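Hydroxyethylphosphonate dioxygenase (Streptomyces albus, PDB 6B9R) is a non-haem iron dioxygenase that acts on 2-hydroxyethylphosphonate, most likely cleaving it to hydroxymethylphosphonate and formate. Local coordinates at residues G106-Y111 / M129-E134; P141-N146 / S191-S196; R249-T254 / E287-S292. All coordinates share one frame; numbering follows the deposited sequence.

Interaction 1. Residues G106-Y111 / M129-E134. With 2HE ((2-hydroxyethyl)phosphonic acid), chain F.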
# COMPACT_ATOMS: atom_id res chain seq x y z
N GLY A 106 27.23 -7.07 30.58
CA GLY A 106 28.36 -7.28 29.69
C GLY A 106 27.96 -7.12 28.24
O GLY A 106 26.77 -7.13 27.90
N PRO A 107 28.94 -6.94 27.36
CA PRO A 107 28.65 -6.89 25.92
C PRO A 107 27.82 -8.09 25.48
O PRO A 107 28.09 -9.22 25.88
CB PRO A 107 30.04 -6.88 25.27
CG PRO A 107 30.95 -6.34 26.33
CD PRO A 107 30.38 -6.84 27.64
N TYR A 108 26.80 -7.83 24.68
CA TYR A 108 25.87 -8.88 24.28
C TYR A 108 25.79 -9.05 22.77
O TYR A 108 25.79 -10.19 22.29
CB TYR A 108 24.47 -8.58 24.85
CG TYR A 108 23.56 -9.78 24.91
CD1 TYR A 108 23.54 -10.62 26.02
CD2 TYR A 108 22.74 -10.11 23.83
CE1 TYR A 108 22.71 -11.73 26.07
CE2 TYR A 108 21.92 -11.22 23.86
CZ TYR A 108 21.91 -12.04 24.98
OH TYR A 108 21.09 -13.14 25.02
N TYR A 109 25.75 -7.96 22.01
CA TYR A 109 25.76 -7.99 20.56
C TYR A 109 26.74 -6.94 20.04
O TYR A 109 26.92 -5.89 20.66
CB TYR A 109 24.40 -7.66 19.94
CG TYR A 109 23.25 -8.60 20.22
CD1 TYR A 109 23.40 -9.98 20.12
CD2 TYR A 109 21.99 -8.10 20.53
CE1 TYR A 109 22.33 -10.83 20.36
CE2 TYR A 109 20.92 -8.93 20.76
CZ TYR A 109 21.09 -10.30 20.67
OH TYR A 109 20.01 -11.12 20.91
N GLU A 110 27.37 -7.22 18.90
CA GLU A 110 27.95 -6.18 18.06
C GLU A 110 27.14 -6.09 16.78
O GLU A 110 26.97 -7.10 16.08
CB GLU A 110 29.41 -6.44 17.71
CG GLU A 110 29.98 -5.31 16.82
CD GLU A 110 31.38 -5.58 16.27
OE1 GLU A 110 31.91 -6.68 16.47
OE2 GLU A 110 31.93 -4.66 15.62
N TYR A 111 26.64 -4.89 16.48
CA TYR A 111 25.85 -4.61 15.29
C TYR A 111 26.70 -3.92 14.23
O TYR A 111 27.53 -3.06 14.55
CB TYR A 111 24.66 -3.69 15.59
CG TYR A 111 23.64 -4.16 16.60
CD1 TYR A 111 23.83 -3.92 17.96
CD2 TYR A 111 22.47 -4.77 16.19
CE1 TYR A 111 22.88 -4.31 18.88
CE2 TYR A 111 21.51 -5.17 17.12
CZ TYR A 111 21.73 -4.93 18.46
OH TYR A 111 20.78 -5.31 19.38
N MET A 129 27.00 -12.71 18.03
CA MET A 129 26.59 -13.08 19.38
C MET A 129 27.79 -13.00 20.30
O MET A 129 28.77 -13.73 20.11
CB MET A 129 25.99 -14.49 19.37
CG MET A 129 24.55 -14.56 18.90
SD MET A 129 24.34 -14.22 17.14
CE MET A 129 23.69 -12.54 17.17
N LEU A 130 27.73 -12.12 21.30
CA LEU A 130 28.83 -11.97 22.24
C LEU A 130 28.58 -12.68 23.57
O LEU A 130 29.49 -12.73 24.40
CB LEU A 130 29.10 -10.49 22.52
CG LEU A 130 29.29 -9.58 21.30
CD1 LEU A 130 29.47 -8.12 21.74
CD2 LEU A 130 30.45 -10.07 20.45
N ARG A 131 27.37 -13.21 23.78
CA ARG A 131 27.04 -13.92 25.01
C ARG A 131 27.11 -15.42 24.72
O ARG A 131 26.44 -15.91 23.81
CB ARG A 131 25.66 -13.52 25.53
CG ARG A 131 25.22 -14.22 26.81
CD ARG A 131 26.15 -13.92 27.99
NE ARG A 131 26.36 -12.48 28.20
CZ ARG A 131 25.51 -11.69 28.86
NH1 ARG A 131 24.38 -12.18 29.35
NH2 ARG A 131 25.79 -10.39 29.01
N VAL A 132 27.90 -16.14 25.52
CA VAL A 132 28.14 -17.57 25.34
C VAL A 132 27.38 -18.33 26.41
O VAL A 132 27.51 -18.02 27.60
CB VAL A 132 29.64 -17.89 25.39
CG1 VAL A 132 29.86 -19.39 25.47
CG2 VAL A 132 30.35 -17.30 24.19
N VAL A 133 26.60 -19.33 26.00
CA VAL A 133 25.84 -20.15 26.94
C VAL A 133 26.39 -21.57 26.91
O VAL A 133 27.06 -22.00 25.96
CB VAL A 133 24.33 -20.15 26.64
CG1 VAL A 133 23.74 -18.75 26.82
CG2 VAL A 133 24.08 -20.72 25.24
N GLU A 134 26.08 -22.32 27.96
CA GLU A 134 26.51 -23.70 28.09
C GLU A 134 25.37 -24.70 28.02
O GLU A 134 25.60 -25.91 28.18
CB GLU A 134 27.29 -23.89 29.40
CG GLU A 134 28.60 -23.12 29.43
CD GLU A 134 29.43 -23.43 30.65
OE1 GLU A 134 28.86 -23.57 31.76
OE2 GLU A 134 30.67 -23.55 30.51
O3 2HE F . 16.56 -7.41 17.63
P 2HE F . 17.75 -7.46 18.52
O1 2HE F . 17.29 -7.64 20.05
O2 2HE F . 18.66 -6.14 18.37
CA 2HE F . 18.68 -8.92 17.98
CB 2HE F . 18.61 -8.97 16.46
O4 2HE F . 17.34 -9.47 16.01
O HOH W 1 28.76 -11.37 27.64
O HOH W 2 24.67 -12.83 22.20

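Interaction 2. Residues P141-N146 / S191-S196. With 2HE ((2-hydroxyethyl)phosphonic acid), chain F.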
# COMPACT_ATOMS: atom_id res chain seq x y z
N PRO A 141 19.40 -17.77 32.67
CA PRO A 141 19.45 -16.35 33.04
C PRO A 141 20.47 -15.53 32.27
O PRO A 141 20.43 -14.29 32.36
CB PRO A 141 19.80 -16.39 34.53
CG PRO A 141 20.50 -17.69 34.71
CD PRO A 141 19.81 -18.64 33.78
N LEU A 142 21.37 -16.15 31.51
CA LEU A 142 22.31 -15.39 30.69
C LEU A 142 21.66 -14.82 29.44
O LEU A 142 22.28 -13.98 28.77
CB LEU A 142 23.50 -16.26 30.30
CG LEU A 142 24.41 -16.71 31.44
CD1 LEU A 142 25.47 -17.70 30.93
CD2 LEU A 142 25.07 -15.52 32.12
N VAL A 143 20.45 -15.25 29.10
CA VAL A 143 19.78 -14.79 27.89
C VAL A 143 19.10 -13.46 28.18
O VAL A 143 18.33 -13.33 29.14
CB VAL A 143 18.77 -15.83 27.40
CG1 VAL A 143 18.02 -15.32 26.18
CG2 VAL A 143 19.47 -17.15 27.11
N GLU A 144 19.39 -12.46 27.36
CA GLU A 144 18.79 -11.14 27.52
C GLU A 144 17.89 -10.91 26.31
O GLU A 144 18.37 -10.81 25.18
CB GLU A 144 19.86 -10.05 27.63
CG GLU A 144 20.66 -10.14 28.92
CD GLU A 144 19.87 -9.71 30.16
OE1 GLU A 144 18.76 -9.15 30.02
OE2 GLU A 144 20.37 -9.94 31.28
N TRP A 145 16.59 -10.85 26.57
CA TRP A 145 15.58 -10.79 25.52
C TRP A 145 15.34 -9.35 25.11
O TRP A 145 15.52 -8.42 25.90
CB TRP A 145 14.27 -11.38 26.02
CG TRP A 145 14.35 -12.82 26.40
CD1 TRP A 145 14.91 -13.35 27.51
CD2 TRP A 145 13.82 -13.91 25.65
NE1 TRP A 145 14.78 -14.72 27.50
CE2 TRP A 145 14.11 -15.08 26.36
CE3 TRP A 145 13.14 -14.00 24.43
CZ2 TRP A 145 13.74 -16.34 25.91
CZ3 TRP A 145 12.77 -15.25 23.98
CH2 TRP A 145 13.07 -16.40 24.72
N ASN A 146 14.93 -9.17 23.86
CA ASN A 146 14.42 -7.87 23.46
C ASN A 146 12.92 -7.82 23.73
O ASN A 146 12.32 -8.77 24.23
CB ASN A 146 14.78 -7.55 22.00
CG ASN A 146 14.03 -8.43 20.98
OD1 ASN A 146 12.96 -8.97 21.24
ND2 ASN A 146 14.61 -8.54 19.79
N SER A 191 15.90 -13.53 21.12
CA SER A 191 17.28 -13.32 21.52
C SER A 191 18.17 -14.32 20.80
O SER A 191 17.70 -15.30 20.20
CB SER A 191 17.45 -13.44 23.03
OG SER A 191 18.73 -12.96 23.44
N PHE A 192 19.48 -14.07 20.87
CA PHE A 192 20.49 -14.95 20.28
C PHE A 192 21.70 -15.04 21.20
O PHE A 192 22.13 -14.04 21.77
CB PHE A 192 20.99 -14.45 18.92
CG PHE A 192 19.91 -14.14 17.94
CD1 PHE A 192 19.32 -12.88 17.92
CD2 PHE A 192 19.48 -15.09 17.03
CE1 PHE A 192 18.33 -12.56 17.00
CE2 PHE A 192 18.48 -14.78 16.09
CZ PHE A 192 17.90 -13.51 16.09
N THR A 193 22.24 -16.25 21.34
CA THR A 193 23.49 -16.49 22.06
C THR A 193 24.37 -17.41 21.22
O THR A 193 23.93 -17.99 20.22
CB THR A 193 23.25 -17.14 23.43
OG1 THR A 193 22.65 -18.42 23.24
CG2 THR A 193 22.32 -16.28 24.29
N ALA A 194 25.63 -17.56 21.64
CA ALA A 194 26.56 -18.51 21.03
C ALA A 194 26.71 -19.72 21.94
O ALA A 194 26.87 -19.57 23.15
CB ALA A 194 27.93 -17.87 20.78
N ARG A 195 26.68 -20.92 21.35
CA ARG A 195 26.93 -22.14 22.10
C ARG A 195 28.41 -22.36 22.37
O ARG A 195 28.75 -23.25 23.16
CB ARG A 195 26.37 -23.36 21.37
CG ARG A 195 24.85 -23.44 21.39
CD ARG A 195 24.34 -24.80 20.94
NE ARG A 195 24.82 -25.19 19.61
CZ ARG A 195 24.35 -24.69 18.47
NH1 ARG A 195 24.85 -25.11 17.31
NH2 ARG A 195 23.41 -23.74 18.48
N SER A 196 29.28 -21.60 21.74
CA SER A 196 30.71 -21.80 21.90
C SER A 196 31.42 -20.47 21.75
O SER A 196 30.97 -19.59 21.01
CB SER A 196 31.25 -22.82 20.88
OG SER A 196 32.67 -22.79 20.84
O3 2HE F . 16.56 -7.41 17.63
P 2HE F . 17.75 -7.46 18.52
O1 2HE F . 17.29 -7.64 20.05
O2 2HE F . 18.66 -6.14 18.37
CA 2HE F . 18.68 -8.92 17.98
CB 2HE F . 18.61 -8.97 16.46
O4 2HE F . 17.34 -9.47 16.01

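Interaction 3. Residues R249-T254 / E287-S292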
# COMPACT_ATOMS: atom_id res chain seq x y z
N ARG A 249 -20.12 -3.91 0.67
CA ARG A 249 -21.16 -3.71 -0.33
C ARG A 249 -22.52 -3.38 0.27
O ARG A 249 -23.43 -2.99 -0.48
CB ARG A 249 -21.30 -4.96 -1.19
CG ARG A 249 -20.12 -5.20 -2.12
CD ARG A 249 -19.97 -4.08 -3.14
NE ARG A 249 -18.91 -4.45 -4.07
CZ ARG A 249 -17.65 -4.07 -3.94
NH1 ARG A 249 -17.28 -3.25 -2.96
NH2 ARG A 249 -16.75 -4.51 -4.81
N LEU A 250 -22.68 -3.51 1.59
CA LEU A 250 -23.97 -3.31 2.25
C LEU A 250 -25.02 -4.23 1.64
O LEU A 250 -26.18 -3.85 1.45
CB LEU A 250 -24.41 -1.84 2.17
CG LEU A 250 -23.79 -1.00 3.29
CD1 LEU A 250 -24.03 0.49 3.08
CD2 LEU A 250 -24.37 -1.44 4.62
N THR A 251 -24.61 -5.44 1.31
CA THR A 251 -25.55 -6.43 0.81
C THR A 251 -26.01 -7.27 2.00
O THR A 251 -25.59 -7.07 3.14
CB THR A 251 -24.92 -7.29 -0.29
OG1 THR A 251 -25.93 -8.10 -0.90
CG2 THR A 251 -23.85 -8.20 0.29
N THR A 252 -26.92 -8.20 1.73
CA THR A 252 -27.52 -9.05 2.74
C THR A 252 -27.37 -10.50 2.28
O THR A 252 -27.05 -10.76 1.12
CB THR A 252 -29.00 -8.71 2.96
OG1 THR A 252 -29.74 -9.11 1.80
CG2 THR A 252 -29.17 -7.22 3.16
N VAL A 253 -27.59 -11.44 3.20
CA VAL A 253 -27.49 -12.85 2.85
C VAL A 253 -28.47 -13.21 1.73
O VAL A 253 -28.10 -13.89 0.77
CB VAL A 253 -27.71 -13.74 4.09
CG1 VAL A 253 -27.97 -15.18 3.66
CG2 VAL A 253 -26.50 -13.68 4.99
N THR A 254 -29.72 -12.75 1.83
CA THR A 254 -30.71 -13.14 0.82
C THR A 254 -30.47 -12.43 -0.51
O THR A 254 -30.71 -13.01 -1.57
CB THR A 254 -32.14 -12.84 1.32
OG1 THR A 254 -32.28 -11.44 1.61
CG2 THR A 254 -32.46 -13.65 2.57
N GLU A 287 -18.50 -12.57 -8.39
CA GLU A 287 -19.20 -11.79 -9.41
C GLU A 287 -20.35 -11.00 -8.80
O GLU A 287 -20.59 -9.84 -9.16
CB GLU A 287 -19.73 -12.70 -10.52
CG GLU A 287 -20.30 -11.94 -11.74
CD GLU A 287 -21.72 -11.34 -11.55
OE1 GLU A 287 -22.50 -11.83 -10.70
OE2 GLU A 287 -22.04 -10.36 -12.26
N ALA A 288 -21.08 -11.63 -7.88
CA ALA A 288 -22.19 -10.94 -7.25
C ALA A 288 -21.70 -9.76 -6.43
O ALA A 288 -22.41 -8.76 -6.30
CB ALA A 288 -22.97 -11.91 -6.37
N LEU A 289 -20.50 -9.86 -5.87
CA LEU A 289 -19.91 -8.82 -5.03
C LEU A 289 -19.02 -7.85 -5.81
O LEU A 289 -18.40 -6.97 -5.21
CB LEU A 289 -19.10 -9.47 -3.90
CG LEU A 289 -19.96 -10.22 -2.88
CD1 LEU A 289 -19.13 -11.22 -2.05
CD2 LEU A 289 -20.71 -9.25 -1.97
N GLY A 290 -18.95 -7.99 -7.13
CA GLY A 290 -18.15 -7.06 -7.91
C GLY A 290 -16.67 -7.12 -7.61
O GLY A 290 -15.99 -6.09 -7.66
N VAL A 291 -16.14 -8.31 -7.30
CA VAL A 291 -14.72 -8.45 -7.03
C VAL A 291 -14.20 -9.68 -7.76
O VAL A 291 -14.95 -10.56 -8.18
CB VAL A 291 -14.42 -8.55 -5.52
CG1 VAL A 291 -15.04 -7.38 -4.76
CG2 VAL A 291 -14.94 -9.89 -4.97
N SER A 292 -12.88 -9.71 -7.93
CA SER A 292 -12.23 -10.92 -8.39
C SER A 292 -12.22 -11.96 -7.27
O SER A 292 -12.20 -11.62 -6.08
CB SER A 292 -10.79 -10.62 -8.82
OG SER A 292 -10.04 -11.82 -8.96

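Interaction 1. Residues G106-Y111 / M129-E134
Tyr109 and Met129 form an antiparallel, non-hydrogen-bonded pair where strand 106-113 meets the end of strand 123-129, beside the substrate pocket. Leu130 N donates to Tyr108 O at 2.9 Å. Leu130 also packs along the strand, with its CD1 3.4 Å from Tyr109 C. Arg131 has CG anti to its N (chi1 180°), then folds at chi2 and chi3. This lays the guanidinium face over the edge of the Tyr108 ring at CD1, with the two planes 83° apart. Arg131 CB also touches Tyr108 CE1 at 3.5 Å. Tyr108 and Tyr109 make a classic beta bulge opposite Ile101. Arg131 NE donates to a water at 2.7 Å, and that water donates to Pro107 O. Arg131 NH2 is bonded to Arg103 O. A leucine in place of Arg131 would probably leave Arg103 O and the bridging water without their donors and the edge of the Tyr108 ring less covered. On the pocket side, Met129 CE lies 3.9 Å from Tyr109 CE1, while Tyr109 CE2 is 3.6 Å from the CA atom of the bound phosphonate. Tyr111 OH donates a very short bond, 2.5 Å, to phosphonate O2.

Interaction 2. Residues P141-N146 / S191-S196
Ser191 and Glu144 join strand 190-194 to segment 141-146 in the cupin-type beta-barrel (double-stranded beta-helix) fold of this enzyme family. The iron of this fold is held by His149, Gln153 and His190, the last just before Ser191. Asn146, at the end of segment 141-146, binds the substrate. One hydrogen bond crosses between the segments. Ser191 OG donates to Glu144 O at 2.8 Å, from 56° above the carbonyl plane. The Ser191 CB bond points toward the loop, and chi1 (-168°) carries OG on to that carbonyl. Arg103 NH1 also bonds to Glu144 O, so two donors grip this oxygen, while Tyr108 OH bonds both Ser191 OG and Glu144 N and ties strand 106-113 into the same network.

The apolar contacts are made by Val143. Its CG1 lies 3.7 Å from Ser191 CB and also sits over one face of the Trp145 ring, toward the rim. Its CG2 meets Thr193 CG2 at 4.1 Å, and these two side chains cross at about a right angle.

The substrate contacts come from both segments. Asn146 OD1 accepts from Gly148 N and His190 N, which fixes the turn of the amide. Asn146 ND2 then donates to phosphonate O1 at 2.8 Å and weakly to O3. Phe192 brings its ring edge to the other end of the substrate, with CE1 3.4 Å from the hydroxyl oxygen O4.

Interaction 3. Residues R249-T254 / E287-S292
Arg249 reaches across to the two carbonyls that follow helix 279-288. Its NE donates to Leu289 O at 2.8 Å, but the bond is bent to 125° and counts as weak. NH2 shares the same oxygen in a second weak bond of 3.0 Å. A third weak bond runs from NH2 to Gly290 O, which lies at the guanidinium edge, near its plane. Val291 CG1 abuts the same nitrogen at 3.3 Å.

Nearer the backbone, the contact is apolar. Leu289 CD2 lies 4.1 Å from Arg249 CG and 4.0 Å from Thr251 CG2. The Arg249 chain bends at chi2 (-63°) and then runs extended through chi3, which carries the guanidinium past the leucine to the carbonyls. Leu289 also packs on Leu242, Val245 and Leu256 in the two neighbouring helices.

Both segments sit at helix ends. Gly290, with positive phi, closes helix 279-288 in a Schellman motif. Leu250 does the same for helix 238-249, just after Arg249. Thr252 is the N-cap of helix 253-260, with OG1 bonded to Glu255 N. The carbonyls at a helix C-terminus are likely to favour a positive group. The main polar partner of Arg249 lies across the dimer interface: NH2 donates to Pro340 O of the second subunit, and NH1 bonds Thr343 OG1 of that same subunit. The arrangement joins the ends of two helices within the helical bundle of a Cro/C1-type helix-turn-helix domain.

Overall arrangement
Interactions 1 and 2 lie side by side, their centres about 7 Å apart, and both touch the bound phosphonate. Interaction 2 is buried. Interaction 1 is only partly so, with a buried pocket side and a more exposed end at Pro107. Both use the loop after strand 123-129. Interaction 1 also packs against strand 190-194, which belongs to interaction 2, and Arg131 O probably bonds to Ala194 N. A backbone bond crosses interaction 1, whereas a serine hydroxyl on a carbonyl crosses interaction 2. Interaction 3 is about 56 Å from interaction 1 and about 52 Å from interaction 2, centre to centre. It is partly buried, joins helix ends instead of strands, uses an arginine on backbone carbonyls, and faces the second subunit.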